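Local atomic coordinates of CymD (Pseudomonas putida, PDB entry 6Z34), a protein that forms an outer-membrane channel of the FadL family that takes up monoaromatic hydrocarbons, probably releasing them laterally through its barrel wall. Residues Arg133-Arg138 with Ala159-Val164; Val81-Ser86 with Ala100-Gly105; Thr244-Leu249 with His274-Pro279; Leu96-Phe101 with Ile139-Ala144. All coordinates share one frame; numbering follows the deposited sequence.

Contacts 2, 4 and 1 follow one another across the wall of the barrel. Contact 2 pairs strands 80-91 and 94-107, contact 4 pairs 94-107 with 131-146, and contact 1 pairs 131-146 with 151-171. Contacts 2 and 4 share A100 and F101, their centres about 13 Å apart. Contact 1 lies about 10 Å from contact 2 between centres and is tied to it by a salt bridge, R133 NH2 to D104 OD2 at 2.7 Å. Contact 3 is farther round the wall; R138 NH2 meets T244 OG1 at 2.9 Å to join it to contact 1, whereas contacts 3 and 4 stay about 9 Å apart at their nearest atoms.

Contact 1. Residues Arg133-Arg138 with Ala159-Val164; sequences RLIVLR and AVWTSV
I135 and S163 face each other through two short backbone bonds, I135 N to S163 O at 2.6 Å and S163 N to I135 O at 2.7 Å. L137 and W161 repeat the exchange, with L137 N reaching W161 O at 2.8 Å almost in line (173° at the hydrogen). In the non-hydrogen-bonded pairs between and beyond them, CA-H groups lean on carbonyls, as V160 CA does on L137 O at 3.4 Å.

On the side of the sheet that carries W161, the indole's CG lies anti to the backbone N (chi1 -179°), and CZ3 settles alongside I135 CG2 at 4.1 Å. L137 CB comes to the ring's edge, S163 CB lies over one ring face, toward its rim, and NE1 bonds to D216. The other side carries V136 CG1 against V160 CG1 (3.9 Å) and L134 CD1 against T162 CG2 (3.7 Å). There V160 CG2 lies over one face of the R138 guanidinium, 3.9 Å from NH2, which binds D158 and T244.

The four bonds thus satisfy the backbones of I135, S163, L137 and W161, while L134, V136 and R138 turn theirs to strand 94-107. The buried R138 charge, touched by A3 and the loop residue M31, is probably stabilised by D158, with T244 as a second partner.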
loop_
_atom_site.group_PDB
_atom_site.type_symbol
_atom_site.label_atom_id
_atom_site.label_comp_id
_atom_site.label_asym_id
_atom_site.label_seq_id
_atom_site.Cartn_x
_atom_site.Cartn_y
_atom_site.Cartn_z
ATOM N N ARG A 133 -1.471 3.818 -12.171
ATOM C CA ARG A 133 -1.931 2.671 -11.405
ATOM C C ARG A 133 -0.720 1.962 -10.825
ATOM O O ARG A 133 0.211 1.613 -11.559
ATOM C CB ARG A 133 -2.747 1.705 -12.269
ATOM C CG ARG A 133 -3.264 0.469 -11.510
ATOM C CD ARG A 133 -3.678 -0.652 -12.468
ATOM N NE ARG A 133 -4.172 -1.841 -11.767
ATOM C CZ ARG A 133 -4.347 -3.037 -12.334
ATOM N NH1 ARG A 133 -4.061 -3.221 -13.619
ATOM N NH2 ARG A 133 -4.799 -4.056 -11.614
ATOM N N LEU A 134 -0.748 1.739 -9.514
ATOM C CA LEU A 134 0.355 1.140 -8.782
ATOM C C LEU A 134 -0.110 -0.199 -8.227
ATOM O O LEU A 134 -1.098 -0.269 -7.487
ATOM C CB LEU A 134 0.819 2.068 -7.657
ATOM C CG LEU A 134 1.763 1.527 -6.587
ATOM C CD1 LEU A 134 3.087 1.139 -7.220
ATOM C CD2 LEU A 134 1.961 2.569 -5.494
ATOM N N ILE A 135 0.589 -1.254 -8.598
ATOM C CA ILE A 135 0.381 -2.578 -8.045
ATOM C C ILE A 135 1.602 -2.908 -7.209
ATOM O O ILE A 135 2.729 -2.853 -7.718
ATOM C CB ILE A 135 0.182 -3.624 -9.158
ATOM C CG1 ILE A 135 -1.047 -3.283 -9.999
ATOM C CG2 ILE A 135 0.079 -5.031 -8.563
ATOM C CD1 ILE A 135 -1.091 -4.008 -11.318
ATOM N N VAL A 136 1.386 -3.250 -5.935
ATOM C CA VAL A 136 2.462 -3.714 -5.063
ATOM C C VAL A 136 2.059 -5.057 -4.465
ATOM O O VAL A 136 1.032 -5.164 -3.780
ATOM C CB VAL A 136 2.797 -2.701 -3.955
ATOM C CG1 VAL A 136 3.922 -3.242 -3.040
ATOM C CG2 VAL A 136 3.180 -1.340 -4.568
ATOM N N LEU A 137 2.849 -6.082 -4.749
ATOM C CA LEU A 137 2.690 -7.395 -4.154
ATOM C C LEU A 137 3.834 -7.588 -3.169
ATOM O O LEU A 137 5.003 -7.592 -3.572
ATOM C CB LEU A 137 2.709 -8.487 -5.223
ATOM C CG LEU A 137 2.620 -9.898 -4.632
ATOM C CD1 LEU A 137 1.235 -10.156 -4.042
ATOM C CD2 LEU A 137 2.976 -10.932 -5.679
ATOM N N ARG A 138 3.505 -7.746 -1.888
ATOM C CA ARG A 138 4.512 -7.934 -0.850
ATOM C C ARG A 138 4.456 -9.372 -0.348
ATOM O O ARG A 138 3.380 -9.902 -0.030
ATOM C CB ARG A 138 4.325 -6.914 0.284
ATOM C CG ARG A 138 4.086 -5.504 -0.264
ATOM C CD ARG A 138 4.106 -4.389 0.809
ATOM N NE ARG A 138 5.424 -4.290 1.410
ATOM C CZ ARG A 138 6.196 -3.212 1.407
ATOM N NH1 ARG A 138 5.777 -2.071 0.841
ATOM N NH2 ARG A 138 7.399 -3.287 1.990
ATOM N N ALA A 159 9.968 -9.753 0.108
ATOM C CA ALA A 159 10.197 -9.633 -1.327
ATOM C C ALA A 159 9.020 -8.860 -1.895
ATOM O O ALA A 159 7.862 -9.146 -1.555
ATOM C CB ALA A 159 10.308 -10.996 -2.001
ATOM N N VAL A 160 9.310 -7.866 -2.727
ATOM C CA VAL A 160 8.328 -6.862 -3.126
ATOM C C VAL A 160 8.348 -6.776 -4.644
ATOM O O VAL A 160 9.398 -6.510 -5.245
ATOM C CB VAL A 160 8.625 -5.477 -2.507
ATOM C CG1 VAL A 160 7.656 -4.417 -3.033
ATOM C CG2 VAL A 160 8.669 -5.529 -0.941
ATOM N N TRP A 161 7.197 -6.991 -5.264
ATOM C CA TRP A 161 7.044 -6.795 -6.696
ATOM C C TRP A 161 6.172 -5.563 -6.910
ATOM O O TRP A 161 5.021 -5.520 -6.453
ATOM C CB TRP A 161 6.434 -8.027 -7.366
ATOM C CG TRP A 161 6.290 -7.845 -8.853
ATOM C CD1 TRP A 161 7.304 -7.728 -9.765
ATOM C CD2 TRP A 161 5.072 -7.733 -9.593
ATOM N NE1 TRP A 161 6.789 -7.546 -11.019
ATOM C CE2 TRP A 161 5.423 -7.549 -10.948
ATOM C CE3 TRP A 161 3.719 -7.778 -9.245
ATOM C CZ2 TRP A 161 4.470 -7.407 -11.960
ATOM C CZ3 TRP A 161 2.772 -7.635 -10.241
ATOM C CH2 TRP A 161 3.153 -7.457 -11.590
ATOM N N THR A 162 6.722 -4.563 -7.593
ATOM C CA THR A 162 6.037 -3.306 -7.859
ATOM C C THR A 162 5.762 -3.196 -9.348
ATOM O O THR A 162 6.670 -3.402 -10.160
ATOM C CB THR A 162 6.889 -2.115 -7.422
ATOM O OG1 THR A 162 7.108 -2.190 -6.025
ATOM C CG2 THR A 162 6.198 -0.806 -7.764
ATOM N N SER A 163 4.530 -2.849 -9.703
ATOM C CA SER A 163 4.137 -2.688 -11.098
ATOM C C SER A 163 3.359 -1.387 -11.246
ATOM O O SER A 163 2.465 -1.108 -10.440
ATOM C CB SER A 163 3.289 -3.878 -11.552
ATOM O OG SER A 163 3.129 -3.920 -12.956
ATOM N N VAL A 164 3.693 -0.585 -12.261
ATOM C CA VAL A 164 2.960 0.657 -12.522
ATOM C C VAL A 164 2.561 0.734 -13.992
ATOM O O VAL A 164 3.386 0.500 -14.883
ATOM C CB VAL A 164 3.755 1.911 -12.097
ATOM C CG1 VAL A 164 5.023 2.025 -12.859
ATOM C CG2 VAL A 164 2.923 3.178 -12.275
#

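Contact 2. Residues Val81-Ser86 with Ala100-Gly105; sequences VAPELS and AFASDG
E84 lies across from F101 and L85 from A100 in antiparallel strands whose directions differ by 167°, but regular bridging stops short of P83, and A82 lies about equally near A102 and S103. L85 and A100 exchange two bonds, L85 N to A100 O and A100 N to L85 O, each 2.9 Å. P83 has no N-H to give; its carbonyl takes the A102 N-H in a longer, bent bond of 3.3 Å.

Among the side chains, E84 and F101 do most of the meeting. The CG of F101 is anti to its own carbonyl carbon (chi1 -65°), which turns the ring back toward E84. OE1 of E84 lies in the ring plane at its edge, 3.6 Å from F101 CD2, with the carboxylate turned 79° from the ring; the slightly positive C-H rim probably welcomes the oxygen. E84 CB sits 3.9 Å from the same CD2. On the face of L85 and A100, P83 CD touches A102 CB at 4.1 Å. A82 CB points toward the partner strand, 3.2 Å from A102 O.

Strand 43-58 flanks 81-86 through backbone bonds from A82 and E84, while 131-146 flanks 100-105 through F101 and S103 and through the D104 salt bridge to R133. From the loops, M31 touches F101 and F4 touches S103. In FadL the third strand kinks inward at its lateral opening; the broken pairing of 94-107 here is consistent with that.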
loop_
_atom_site.group_PDB
_atom_site.type_symbol
_atom_site.label_atom_id
_atom_site.label_comp_id
_atom_site.label_asym_id
_atom_site.label_seq_id
_atom_site.Cartn_x
_atom_site.Cartn_y
_atom_site.Cartn_z
ATOM N N VAL A 81 -9.549 -5.217 -6.828
ATOM C CA VAL A 81 -9.526 -6.399 -5.986
ATOM C C VAL A 81 -8.081 -6.657 -5.600
ATOM O O VAL A 81 -7.219 -6.802 -6.475
ATOM C CB VAL A 81 -10.134 -7.621 -6.694
ATOM C CG1 VAL A 81 -10.112 -8.794 -5.785
ATOM C CG2 VAL A 81 -11.565 -7.338 -7.073
ATOM N N ALA A 82 -7.822 -6.717 -4.293
ATOM C CA ALA A 82 -6.492 -6.999 -3.761
ATOM C C ALA A 82 -6.535 -8.259 -2.906
ATOM O O ALA A 82 -7.034 -8.216 -1.768
ATOM C CB ALA A 82 -5.996 -5.816 -2.931
ATOM N N PRO A 83 -6.048 -9.397 -3.402
ATOM C CA PRO A 83 -6.055 -10.630 -2.600
ATOM C C PRO A 83 -4.932 -10.670 -1.575
ATOM O O PRO A 83 -3.888 -10.025 -1.719
ATOM C CB PRO A 83 -5.859 -11.739 -3.639
ATOM C CG PRO A 83 -5.272 -11.049 -4.857
ATOM C CD PRO A 83 -5.764 -9.641 -4.830
ATOM N N GLU A 84 -5.167 -11.467 -0.528
ATOM C CA GLU A 84 -4.184 -11.711 0.516
ATOM C C GLU A 84 -4.187 -13.188 0.876
ATOM O O GLU A 84 -5.246 -13.762 1.137
ATOM C CB GLU A 84 -4.450 -10.880 1.781
ATOM C CG GLU A 84 -4.851 -9.437 1.543
ATOM C CD GLU A 84 -5.087 -8.678 2.838
ATOM O OE1 GLU A 84 -4.411 -7.651 3.058
ATOM O OE2 GLU A 84 -5.943 -9.111 3.637
ATOM N N LEU A 85 -2.993 -13.771 0.921
ATOM C CA LEU A 85 -2.748 -15.167 1.252
ATOM C C LEU A 85 -1.826 -15.231 2.456
ATOM O O LEU A 85 -0.818 -14.521 2.488
ATOM C CB LEU A 85 -2.067 -15.900 0.082
ATOM C CG LEU A 85 -2.759 -15.724 -1.259
ATOM C CD1 LEU A 85 -2.031 -16.472 -2.353
ATOM C CD2 LEU A 85 -4.159 -16.244 -1.091
ATOM N N SER A 86 -2.118 -16.125 3.414
ATOM C CA SER A 86 -1.200 -16.293 4.536
ATOM C C SER A 86 -1.162 -17.724 5.041
ATOM O O SER A 86 -2.178 -18.425 5.089
ATOM C CB SER A 86 -1.535 -15.350 5.716
ATOM O OG SER A 86 -2.920 -15.333 6.014
ATOM N N ALA A 100 1.307 -13.473 0.827
ATOM C CA ALA A 100 1.331 -12.623 -0.358
ATOM C C ALA A 100 0.219 -11.612 -0.186
ATOM O O ALA A 100 -0.956 -11.994 -0.113
ATOM C CB ALA A 100 1.151 -13.422 -1.642
ATOM N N PHE A 101 0.604 -10.337 -0.104
ATOM C CA PHE A 101 -0.298 -9.234 0.178
ATOM C C PHE A 101 -0.208 -8.251 -0.982
ATOM O O PHE A 101 0.868 -7.715 -1.268
ATOM C CB PHE A 101 0.069 -8.550 1.497
ATOM C CG PHE A 101 -0.107 -9.422 2.696
ATOM C CD1 PHE A 101 0.866 -10.340 3.056
ATOM C CD2 PHE A 101 -1.256 -9.335 3.466
ATOM C CE1 PHE A 101 0.691 -11.157 4.173
ATOM C CE2 PHE A 101 -1.428 -10.154 4.591
ATOM C CZ PHE A 101 -0.457 -11.065 4.926
ATOM N N ALA A 102 -1.332 -8.014 -1.636
ATOM C CA ALA A 102 -1.392 -7.206 -2.835
ATOM C C ALA A 102 -2.138 -5.921 -2.538
ATOM O O ALA A 102 -3.052 -5.892 -1.706
ATOM C CB ALA A 102 -2.081 -7.967 -3.976
ATOM N N SER A 103 -1.724 -4.853 -3.210
ATOM C CA SER A 103 -2.460 -3.601 -3.199
ATOM C C SER A 103 -2.580 -3.091 -4.624
ATOM O O SER A 103 -1.658 -3.246 -5.432
ATOM C CB SER A 103 -1.800 -2.553 -2.287
ATOM O OG SER A 103 -0.638 -2.001 -2.868
ATOM N N ASP A 104 -3.729 -2.483 -4.914
ATOM C CA ASP A 104 -4.125 -2.033 -6.239
ATOM C C ASP A 104 -4.840 -0.701 -6.085
ATOM O O ASP A 104 -5.627 -0.521 -5.149
ATOM C CB ASP A 104 -5.060 -3.059 -6.902
ATOM C CG ASP A 104 -4.978 -3.057 -8.420
ATOM O OD1 ASP A 104 -4.354 -2.143 -9.000
ATOM O OD2 ASP A 104 -5.564 -3.981 -9.038
ATOM N N GLY A 105 -4.576 0.223 -7.003
ATOM C CA GLY A 105 -5.246 1.511 -6.993
ATOM C C GLY A 105 -4.614 2.429 -8.010
ATOM O O GLY A 105 -3.559 2.133 -8.581
#

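Contact 3. Residues Thr244-Leu249 with His274-Pro279; sequences THVGDL and HNFEMP
M278 holds CG at an unusually small chi1 of -34°, which brings that carbon to T244 CB at 3.6 Å, the two side chains lying alongside each other; T244 turns OG1 anti to its carbonyl carbon (chi1 -52°), where the hydroxyl bonds to R138 rather than to this partner. The same residues share a backbone bond, T244 N to M278 O at 3.1 Å. It is bent, and the donor stands 38° above the carbonyl plane.

Farther along, V246 crosses M278 at about a right angle, its CG1 4.0 Å from M278 CG; L249 CD1 reaches F276 CB at 4.4 Å. The carbonyl of F276 approaches the H245 ring at its edge and in its plane, 3.6 Å from ND1, while T244 O receives the CA-H of E277 at 3.2 Å.

At the far end D248 and H274 run side by side, OD1 3.2 Å from H274 CD2, with carboxylate and imidazole planes almost perpendicular. N275 ND2 lies 3.7 Å above the centre of the H274 ring, whose ND1 is fixed by E313.

S217 OG bonds to V246 O, with only weak bonds to G247 O and D248 O, which probably helps hold the bend where G247 adopts positive phi. Where strand 234-259 leaves regular pairing, then, a loop meets it through apolar contacts and one bent bond, and the neighbouring strands supply much of the polar grip.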
loop_
_atom_site.group_PDB
_atom_site.type_symbol
_atom_site.label_atom_id
_atom_site.label_comp_id
_atom_site.label_asym_id
_atom_site.label_seq_id
_atom_site.Cartn_x
_atom_site.Cartn_y
_atom_site.Cartn_z
ATOM N N THR A 244 11.303 0.646 1.512
ATOM C CA THR A 244 11.312 -0.419 0.517
ATOM C C THR A 244 12.152 0.028 -0.670
ATOM O O THR A 244 11.821 1.021 -1.322
ATOM C CB THR A 244 9.887 -0.759 0.071
ATOM O OG1 THR A 244 9.054 -1.025 1.219
ATOM C CG2 THR A 244 9.895 -1.970 -0.841
ATOM N N HIS A 245 13.243 -0.678 -0.950
ATOM C CA HIS A 245 14.030 -0.347 -2.129
ATOM C C HIS A 245 13.503 -1.136 -3.320
ATOM O O HIS A 245 13.852 -2.304 -3.506
ATOM C CB HIS A 245 15.514 -0.603 -1.927
ATOM C CG HIS A 245 16.354 0.107 -2.945
ATOM N ND1 HIS A 245 15.833 1.086 -3.768
ATOM C CD2 HIS A 245 17.657 -0.015 -3.286
ATOM C CE1 HIS A 245 16.782 1.540 -4.565
ATOM N NE2 HIS A 245 17.899 0.890 -4.293
ATOM N N VAL A 246 12.692 -0.484 -4.164
ATOM C CA VAL A 246 12.090 -1.222 -5.276
ATOM C C VAL A 246 13.038 -1.364 -6.463
ATOM O O VAL A 246 12.913 -2.326 -7.228
ATOM C CB VAL A 246 10.764 -0.606 -5.764
ATOM C CG1 VAL A 246 9.872 -0.193 -4.593
ATOM C CG2 VAL A 246 11.011 0.510 -6.691
ATOM N N GLY A 247 13.992 -0.466 -6.639
ATOM C CA GLY A 247 14.902 -0.577 -7.770
ATOM C C GLY A 247 14.255 -0.236 -9.113
ATOM O O GLY A 247 13.060 0.036 -9.224
ATOM N N ASP A 248 15.087 -0.278 -10.156
ATOM C CA ASP A 248 14.719 0.266 -11.464
ATOM C C ASP A 248 13.549 -0.498 -12.087
ATOM O O ASP A 248 13.674 -1.681 -12.414
ATOM C CB ASP A 248 15.921 0.229 -12.405
ATOM C CG ASP A 248 17.084 1.056 -11.908
ATOM O OD1 ASP A 248 16.858 2.031 -11.161
ATOM O OD2 ASP A 248 18.232 0.729 -12.278
ATOM N N LEU A 249 12.431 0.193 -12.295
ATOM C CA LEU A 249 11.276 -0.368 -12.991
ATOM C C LEU A 249 11.459 -0.222 -14.503
ATOM O O LEU A 249 11.621 0.896 -15.008
ATOM C CB LEU A 249 9.984 0.312 -12.534
ATOM C CG LEU A 249 9.635 0.145 -11.044
ATOM C CD1 LEU A 249 10.296 1.201 -10.179
ATOM C CD2 LEU A 249 8.134 0.141 -10.815
ATOM N N HIS A 274 13.246 5.240 -12.408
ATOM C CA HIS A 274 14.516 5.077 -11.717
ATOM C C HIS A 274 14.362 4.912 -10.208
ATOM O O HIS A 274 14.366 3.786 -9.692
ATOM C CB HIS A 274 15.430 6.261 -12.017
ATOM C CG HIS A 274 16.861 6.024 -11.648
ATOM N ND1 HIS A 274 17.904 6.706 -12.237
ATOM C CD2 HIS A 274 17.425 5.178 -10.752
ATOM C CE1 HIS A 274 19.047 6.293 -11.718
ATOM N NE2 HIS A 274 18.784 5.371 -10.810
ATOM N N ASN A 275 14.273 6.035 -9.495
ATOM C CA ASN A 275 14.442 6.070 -8.044
ATOM C C ASN A 275 13.088 6.019 -7.351
ATOM O O ASN A 275 12.433 7.043 -7.146
ATOM C CB ASN A 275 15.229 7.301 -7.607
ATOM C CG ASN A 275 16.655 7.309 -8.140
ATOM O OD1 ASN A 275 17.401 6.344 -7.949
ATOM N ND2 ASN A 275 17.046 8.399 -8.783
ATOM N N PHE A 276 12.678 4.814 -6.995
ATOM C CA PHE A 276 11.628 4.611 -6.022
ATOM C C PHE A 276 12.241 4.104 -4.729
ATOM O O PHE A 276 13.258 3.403 -4.719
ATOM C CB PHE A 276 10.588 3.618 -6.513
ATOM C CG PHE A 276 9.387 4.250 -7.103
ATOM C CD1 PHE A 276 8.120 3.864 -6.702
ATOM C CD2 PHE A 276 9.520 5.221 -8.077
ATOM C CE1 PHE A 276 6.991 4.450 -7.257
ATOM C CE2 PHE A 276 8.406 5.811 -8.641
ATOM C CZ PHE A 276 7.134 5.428 -8.232
ATOM N N GLU A 277 11.612 4.490 -3.639
ATOM C CA GLU A 277 11.981 4.016 -2.322
ATOM C C GLU A 277 10.776 4.329 -1.466
ATOM O O GLU A 277 10.659 5.449 -0.960
ATOM C CB GLU A 277 13.254 4.697 -1.807
ATOM C CG GLU A 277 13.691 4.265 -0.402
ATOM C CD GLU A 277 15.087 4.754 -0.041
ATOM O OE1 GLU A 277 15.364 5.951 -0.268
ATOM O OE2 GLU A 277 15.900 3.953 0.479
ATOM N N MET A 278 9.844 3.390 -1.367
ATOM C CA MET A 278 8.721 3.601 -0.475
ATOM C C MET A 278 9.251 3.987 0.899
ATOM O O MET A 278 10.330 3.530 1.300
ATOM C CB MET A 278 7.841 2.359 -0.401
ATOM C CG MET A 278 7.792 1.633 -1.709
ATOM S SD MET A 278 6.356 0.578 -1.759
ATOM C CE MET A 278 5.068 1.696 -2.292
ATOM N N PRO A 279 8.576 4.879 1.606
ATOM C CA PRO A 279 9.153 5.417 2.829
ATOM C C PRO A 279 8.991 4.461 3.996
ATOM O O PRO A 279 8.031 3.694 4.081
ATOM C CB PRO A 279 8.356 6.707 3.050
ATOM C CG PRO A 279 7.023 6.409 2.437
ATOM C CD PRO A 279 7.256 5.460 1.305
#

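Contact 4. Residues Leu96-Phe101 with Ile139-Ala144; sequences LGVGAF and IPFSAA
G97 and S142 form the two-bond centre of this pairing, G97 N to S142 O at 2.8 Å and S142 N to G97 O at 2.9 Å. One pair farther, G99 N reaches P140 O at 3.4 Å, a weak bond. Since P140 lacks an N-H, no return bond is possible, and G99 O instead meets carbon: P140 CD at 3.1 Å and I139 CG2 at 3.2 Å.

The side chains divide between two faces. On one, V98 takes the less usual rotamer with CG1 between backbone N and carbonyl carbon (chi1 63°), which leaves CG2 anti to the N and beside F141, 4.1 Å from its CD2; the two side chains point the same way. L96 CD2 touches A143 CB at 4.1 Å on that same face, and L96 and F141 lie on the surface, presumably toward lipid. On the other face the P140 and F101 side chains cross at about a right angle, with P140 CG 3.8 Å from F101 CE1. The bare CA of G99 allows the ring to sit close against the strand.

Outside this shell, M30 and M31 touch the F101 ring, and M30 and P34 lie against S142. The S142 hydroxyl is bonded to S156 and to A155 O in the next strand, while the carbonyl of F101 is held by the amide of R138. On the outer side, W89 of strand 80-91 packs on L96.

P140, lacking an N-H, thus leaves the G99 step with one weak bond: the seam is weakest at G99 and P140, where CH contacts to G99 O and the packing of the F101 ring make up, and bonding resumes at F101 and R138.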
loop_
_atom_site.group_PDB
_atom_site.type_symbol
_atom_site.label_atom_id
_atom_site.label_comp_id
_atom_site.label_asym_id
_atom_site.label_seq_id
_atom_site.Cartn_x
_atom_site.Cartn_y
_atom_site.Cartn_z
ATOM N N LEU A 96 6.091 -18.576 12.771
ATOM C CA LEU A 96 6.701 -18.494 11.450
ATOM C C LEU A 96 5.598 -18.243 10.443
ATOM O O LEU A 96 4.533 -18.869 10.508
ATOM C CB LEU A 96 7.429 -19.764 11.051
ATOM C CG LEU A 96 8.486 -20.247 12.041
ATOM C CD1 LEU A 96 8.913 -21.673 11.664
ATOM C CD2 LEU A 96 9.665 -19.303 12.064
ATOM N N GLY A 97 5.851 -17.335 9.517
ATOM C CA GLY A 97 4.821 -16.920 8.591
ATOM C C GLY A 97 5.390 -16.617 7.228
ATOM O O GLY A 97 6.550 -16.219 7.080
ATOM N N VAL A 98 4.542 -16.795 6.229
ATOM C CA VAL A 98 4.800 -16.300 4.889
ATOM C C VAL A 98 3.446 -15.939 4.298
ATOM O O VAL A 98 2.413 -16.472 4.708
ATOM C CB VAL A 98 5.558 -17.347 4.033
ATOM C CG1 VAL A 98 4.714 -18.578 3.861
ATOM C CG2 VAL A 98 5.951 -16.757 2.654
ATOM N N GLY A 99 3.445 -15.028 3.335
ATOM C CA GLY A 99 2.201 -14.704 2.671
ATOM C C GLY A 99 2.418 -13.890 1.413
ATOM O O GLY A 99 3.548 -13.664 0.972
ATOM N N ALA A 100 1.307 -13.473 0.827
ATOM C CA ALA A 100 1.331 -12.623 -0.358
ATOM C C ALA A 100 0.219 -11.612 -0.186
ATOM O O ALA A 100 -0.956 -11.994 -0.113
ATOM C CB ALA A 100 1.151 -13.422 -1.642
ATOM N N PHE A 101 0.604 -10.337 -0.104
ATOM C CA PHE A 101 -0.298 -9.234 0.178
ATOM C C PHE A 101 -0.208 -8.251 -0.982
ATOM O O PHE A 101 0.868 -7.715 -1.268
ATOM C CB PHE A 101 0.069 -8.550 1.497
ATOM C CG PHE A 101 -0.107 -9.422 2.696
ATOM C CD1 PHE A 101 0.866 -10.340 3.056
ATOM C CD2 PHE A 101 -1.256 -9.335 3.466
ATOM C CE1 PHE A 101 0.691 -11.157 4.173
ATOM C CE2 PHE A 101 -1.428 -10.154 4.591
ATOM C CZ PHE A 101 -0.457 -11.065 4.926
ATOM N N ILE A 139 5.611 -10.023 -0.345
ATOM C CA ILE A 139 5.691 -11.426 0.029
ATOM C C ILE A 139 6.560 -11.508 1.273
ATOM O O ILE A 139 7.788 -11.610 1.150
ATOM C CB ILE A 139 6.260 -12.292 -1.107
ATOM C CG1 ILE A 139 5.433 -12.112 -2.384
ATOM C CG2 ILE A 139 6.331 -13.768 -0.670
ATOM C CD1 ILE A 139 6.018 -12.844 -3.604
ATOM N N PRO A 140 5.973 -11.456 2.470
ATOM C CA PRO A 140 6.773 -11.460 3.699
ATOM C C PRO A 140 7.275 -12.838 4.066
ATOM O O PRO A 140 6.621 -13.853 3.819
ATOM C CB PRO A 140 5.790 -10.959 4.761
ATOM C CG PRO A 140 4.465 -11.447 4.253
ATOM C CD PRO A 140 4.538 -11.261 2.751
ATOM N N PHE A 141 8.470 -12.854 4.648
ATOM C CA PHE A 141 8.988 -14.008 5.380
ATOM C C PHE A 141 9.158 -13.524 6.806
ATOM O O PHE A 141 9.941 -12.603 7.061
ATOM C CB PHE A 141 10.292 -14.528 4.777
ATOM C CG PHE A 141 10.187 -14.818 3.299
ATOM C CD1 PHE A 141 10.269 -13.787 2.365
ATOM C CD2 PHE A 141 9.974 -16.108 2.840
ATOM C CE1 PHE A 141 10.157 -14.037 1.011
ATOM C CE2 PHE A 141 9.863 -16.366 1.485
ATOM C CZ PHE A 141 9.949 -15.321 0.567
ATOM N N SER A 142 8.369 -14.089 7.719
ATOM C CA SER A 142 8.133 -13.472 9.012
ATOM C C SER A 142 8.361 -14.480 10.120
ATOM O O SER A 142 8.129 -15.684 9.953
ATOM C CB SER A 142 6.722 -12.917 9.111
ATOM O OG SER A 142 6.600 -12.024 10.203
ATOM N N ALA A 143 8.822 -13.968 11.258
ATOM C CA ALA A 143 9.062 -14.788 12.433
ATOM C C ALA A 143 8.805 -13.939 13.664
ATOM O O ALA A 143 8.958 -12.716 13.628
ATOM C CB ALA A 143 10.494 -15.339 12.450
ATOM N N ALA A 144 8.420 -14.596 14.762
ATOM C CA ALA A 144 8.186 -13.884 16.005
ATOM C C ALA A 144 8.537 -14.805 17.169
ATOM O O ALA A 144 8.561 -16.033 17.038
ATOM C CB ALA A 144 6.739 -13.385 16.101
#